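Local atomic coordinates of coelenterazine-binding protein with bound coelenterazine (Renilla muelleri, PDB entry 2HPS), a protein that binds the luciferin coelenterazine and, on binding calcium, probably makes it available for reaction with luciferase and oxygen. Residues A[14-19]-A[84-89]. Numbering follows the deposited sequence.
Sequences RKMKTR and NATDSL. With CTZ (c2-hydroxy-coelenterazine), chain B.
M16 and A85 mark the nearest approach of two helical segments, their CA atoms 6.5 Å apart, with the axes of 14-19 and 84-89 separated by 9.3 Å at the closest point. The N-to-C directions make an angle of 124°, so the segments run broadly against each other but strongly crossed, and no hydrogen bond passes between 14-19 and 84-89. Selenomethionine M16 carries most of the packing. Its CG stands beside the backbone N, and a second turn at chi2 brings the chain back across the small A85, whose CB lies 3.8 Å from M16 CG. SE then reaches CD1 of L89 at 3.7 Å, the two side chains meeting at a slant. Beside them the T86 hydroxyl comes close to the methylene chain, OG1 lying 3.1 Å from M16 CG, while the hydroxyl's main polar partner is ND1 of H12, one turn earlier on helix 6-21. The contact joins the first helix of EF-hand 1 to helix 78-91, which follows the short strand paired with that hand's loop strand, and F167 of helix 157-169 packs against M16 as well. On the ligand side, R19 runs out extended, CG anti to the backbone N (chi1 175°), and delivers its guanidinium to the hydroxyl O17 of the hydroxybenzyl ring of the coelenterazine. NE donates to CTZ O17 at 2.7 Å in a nearly straight bond (163°), whereas the NH2 bond to the same oxygen is weak; NH2 also bonds Y36 OH, itself a ligand partner. NH1 faces the other helix, 3.9 Å from CD1 of L89, and SE of M16 sits in the guanidinium plane at its edge. A leucine at R19 would probably leave O17 without its short NE bond and Y36 without the NH2 donor that ties it to helix 6-21.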
loop_
_atom_site.group_PDB
_atom_site.type_symbol
_atom_site.label_atom_id
_atom_site.label_comp_id
_atom_site.label_asym_id
_atom_site.label_seq_id
_atom_site.Cartn_x
_atom_site.Cartn_y
_atom_site.Cartn_z
ATOM N N ARG A 14 1.246 10.738 -9.247
ATOM C CA ARG A 14 0.464 9.748 -9.995
ATOM C C ARG A 14 0.424 8.413 -9.263
ATOM O O ARG A 14 -0.646 7.810 -9.125
ATOM C CB ARG A 14 1.025 9.574 -11.403
ATOM C CG ARG A 14 0.179 8.670 -12.309
ATOM C CD ARG A 14 0.765 8.671 -13.744
ATOM N NE ARG A 14 0.018 7.786 -14.632
ATOM C CZ ARG A 14 -1.078 8.125 -15.304
ATOM N NH1 ARG A 14 -1.597 9.353 -15.185
ATOM N NH2 ARG A 14 -1.676 7.212 -16.088
ATOM N N LYS A 15 1.575 7.999 -8.726
ATOM C CA LYS A 15 1.633 6.809 -7.907
ATOM C C LYS A 15 0.748 6.971 -6.669
ATOM O O LYS A 15 -0.057 6.092 -6.355
ATOM C CB LYS A 15 3.070 6.508 -7.503
ATOM C CG LYS A 15 3.943 5.975 -8.655
ATOM C CD LYS A 15 5.267 5.421 -8.154
ATOM C CE LYS A 15 6.153 6.489 -7.491
ATOM N NZ LYS A 15 7.496 5.910 -7.018
HETATM N N MSE A 16 0.888 8.102 -5.989
HETATM C CA MSE A 16 0.157 8.307 -4.734
HETATM C C MSE A 16 -1.356 8.397 -4.969
HETATM O O MSE A 16 -2.144 7.906 -4.172
HETATM C CB MSE A 16 0.670 9.527 -3.975
HETATM C CG MSE A 16 2.115 9.433 -3.521
HETATM SE SE MSE A 16 2.485 7.809 -2.419
HETATM C CE MSE A 16 3.510 6.738 -3.804
ATOM N N LYS A 17 -1.767 9.017 -6.070
ATOM C CA LYS A 17 -3.193 9.064 -6.391
ATOM C C LYS A 17 -3.778 7.658 -6.654
ATOM O O LYS A 17 -4.930 7.363 -6.316
ATOM C CB LYS A 17 -3.452 10.003 -7.588
ATOM C CG LYS A 17 -4.948 10.306 -7.780
ATOM C CD LYS A 17 -5.263 11.235 -8.972
ATOM C CE LYS A 17 -6.784 11.273 -9.198
ATOM N NZ LYS A 17 -7.119 12.124 -10.386
ATOM N N THR A 18 -2.972 6.788 -7.249
ATOM C CA THR A 18 -3.392 5.414 -7.521
ATOM C C THR A 18 -3.622 4.695 -6.180
ATOM O O THR A 18 -4.641 4.026 -5.978
ATOM C CB THR A 18 -2.328 4.729 -8.384
ATOM O OG1 THR A 18 -2.182 5.490 -9.603
ATOM C CG2 THR A 18 -2.741 3.305 -8.737
ATOM N N ARG A 19 -2.700 4.918 -5.257
ATOM C CA ARG A 19 -2.787 4.355 -3.904
ATOM C C ARG A 19 -4.027 4.906 -3.188
ATOM O O ARG A 19 -4.783 4.167 -2.574
ATOM C CB ARG A 19 -1.530 4.739 -3.124
ATOM C CG ARG A 19 -1.545 4.322 -1.668
ATOM C CD ARG A 19 -0.273 4.835 -0.988
ATOM N NE ARG A 19 -0.417 4.834 0.474
ATOM C CZ ARG A 19 0.320 5.569 1.310
ATOM N NH1 ARG A 19 1.290 6.369 0.858
ATOM N NH2 ARG A 19 0.104 5.485 2.612
ATOM N N ASN A 84 -0.517 15.096 0.054
ATOM C CA ASN A 84 -0.045 14.905 1.432
ATOM C C ASN A 84 0.933 13.731 1.535
ATOM O O ASN A 84 1.960 13.840 2.209
ATOM C CB ASN A 84 -1.218 14.714 2.380
ATOM C CG ASN A 84 -2.053 15.984 2.547
ATOM O OD1 ASN A 84 -1.576 17.097 2.299
ATOM N ND2 ASN A 84 -3.288 15.815 2.983
ATOM N N ALA A 85 0.625 12.642 0.827
ATOM C CA ALA A 85 1.515 11.475 0.745
ATOM C C ALA A 85 2.871 11.825 0.124
ATOM O O ALA A 85 3.929 11.510 0.672
ATOM C CB ALA A 85 0.817 10.332 -0.063
ATOM N N THR A 86 2.854 12.474 -1.044
ATOM C CA THR A 86 4.079 12.834 -1.745
ATOM C C THR A 86 4.914 13.794 -0.904
ATOM O O THR A 86 6.127 13.593 -0.734
ATOM C CB THR A 86 3.726 13.430 -3.132
ATOM O OG1 THR A 86 3.143 12.378 -3.926
ATOM C CG2 THR A 86 4.968 14.011 -3.837
ATOM N N ASP A 87 4.251 14.813 -0.351
ATOM C CA ASP A 87 4.944 15.820 0.472
ATOM C C ASP A 87 5.610 15.160 1.682
ATOM O O ASP A 87 6.777 15.433 1.960
ATOM C CB ASP A 87 3.979 16.929 0.936
ATOM C CG ASP A 87 3.643 17.926 -0.162
ATOM O OD1 ASP A 87 4.304 17.919 -1.217
ATOM O OD2 ASP A 87 2.688 18.717 0.037
ATOM N N SER A 88 4.870 14.287 2.364
ATOM C CA SER A 88 5.390 13.566 3.549
ATOM C C SER A 88 6.527 12.596 3.226
ATOM O O SER A 88 7.601 12.653 3.849
ATOM C CB SER A 88 4.275 12.887 4.346
ATOM O OG SER A 88 3.539 11.967 3.571
ATOM N N LEU A 89 6.296 11.722 2.243
ATOM C CA LEU A 89 7.284 10.694 1.890
ATOM C C LEU A 89 8.580 11.244 1.348
ATOM O O LEU A 89 9.644 10.750 1.699
ATOM C CB LEU A 89 6.694 9.695 0.890
ATOM C CG LEU A 89 5.658 8.767 1.518
ATOM C CD1 LEU A 89 4.792 8.123 0.440
ATOM C CD2 LEU A 89 6.345 7.711 2.415
HETATM N N1 CTZ B . -3.082 -2.227 -0.975
HETATM C C2 CTZ B . -4.353 -1.893 -0.620
HETATM C C3 CTZ B . -5.089 -2.034 -1.878
HETATM N N4 CTZ B . -4.288 -2.432 -2.863
HETATM C C5 CTZ B . -4.529 -2.680 -4.167
HETATM C C6 CTZ B . -3.462 -3.064 -4.983
HETATM N N7 CTZ B . -2.214 -3.198 -4.484
HETATM C C8 CTZ B . -1.943 -2.967 -3.180
HETATM C C9 CTZ B . -3.064 -2.537 -2.312
HETATM C C10 CTZ B . -4.828 -1.471 0.750
HETATM C C11 CTZ B . -4.113 -0.184 1.076
HETATM C C12 CTZ B . -3.169 -0.163 2.101
HETATM C C13 CTZ B . -2.482 1.002 2.419
HETATM C C14 CTZ B . -2.763 2.162 1.689
HETATM C C15 CTZ B . -3.704 2.150 0.649
HETATM C C16 CTZ B . -4.385 0.970 0.339
HETATM O O17 CTZ B . -2.091 3.301 1.994
HETATM O O18 CTZ B . -6.350 -1.804 -2.050
HETATM C C19 CTZ B . -3.717 -3.370 -6.408
HETATM C C20 CTZ B . -4.665 -2.662 -7.152
HETATM C C21 CTZ B . -4.888 -2.985 -8.488
HETATM C C22 CTZ B . -4.175 -4.034 -9.087
HETATM C C23 CTZ B . -3.241 -4.754 -8.356
HETATM C C24 CTZ B . -3.014 -4.426 -7.013
HETATM O O25 CTZ B . -4.421 -4.329 -10.392
HETATM C C26 CTZ B . -0.552 -3.082 -2.585
HETATM C C27 CTZ B . -0.301 -4.516 -2.198
HETATM C C28 CTZ B . -0.150 -4.893 -0.865
HETATM C C29 CTZ B . 0.085 -6.233 -0.555
HETATM C C30 CTZ B . 0.151 -7.187 -1.583
HETATM C C31 CTZ B . 0.013 -6.806 -2.917
HETATM C C32 CTZ B . -0.208 -5.461 -3.225
#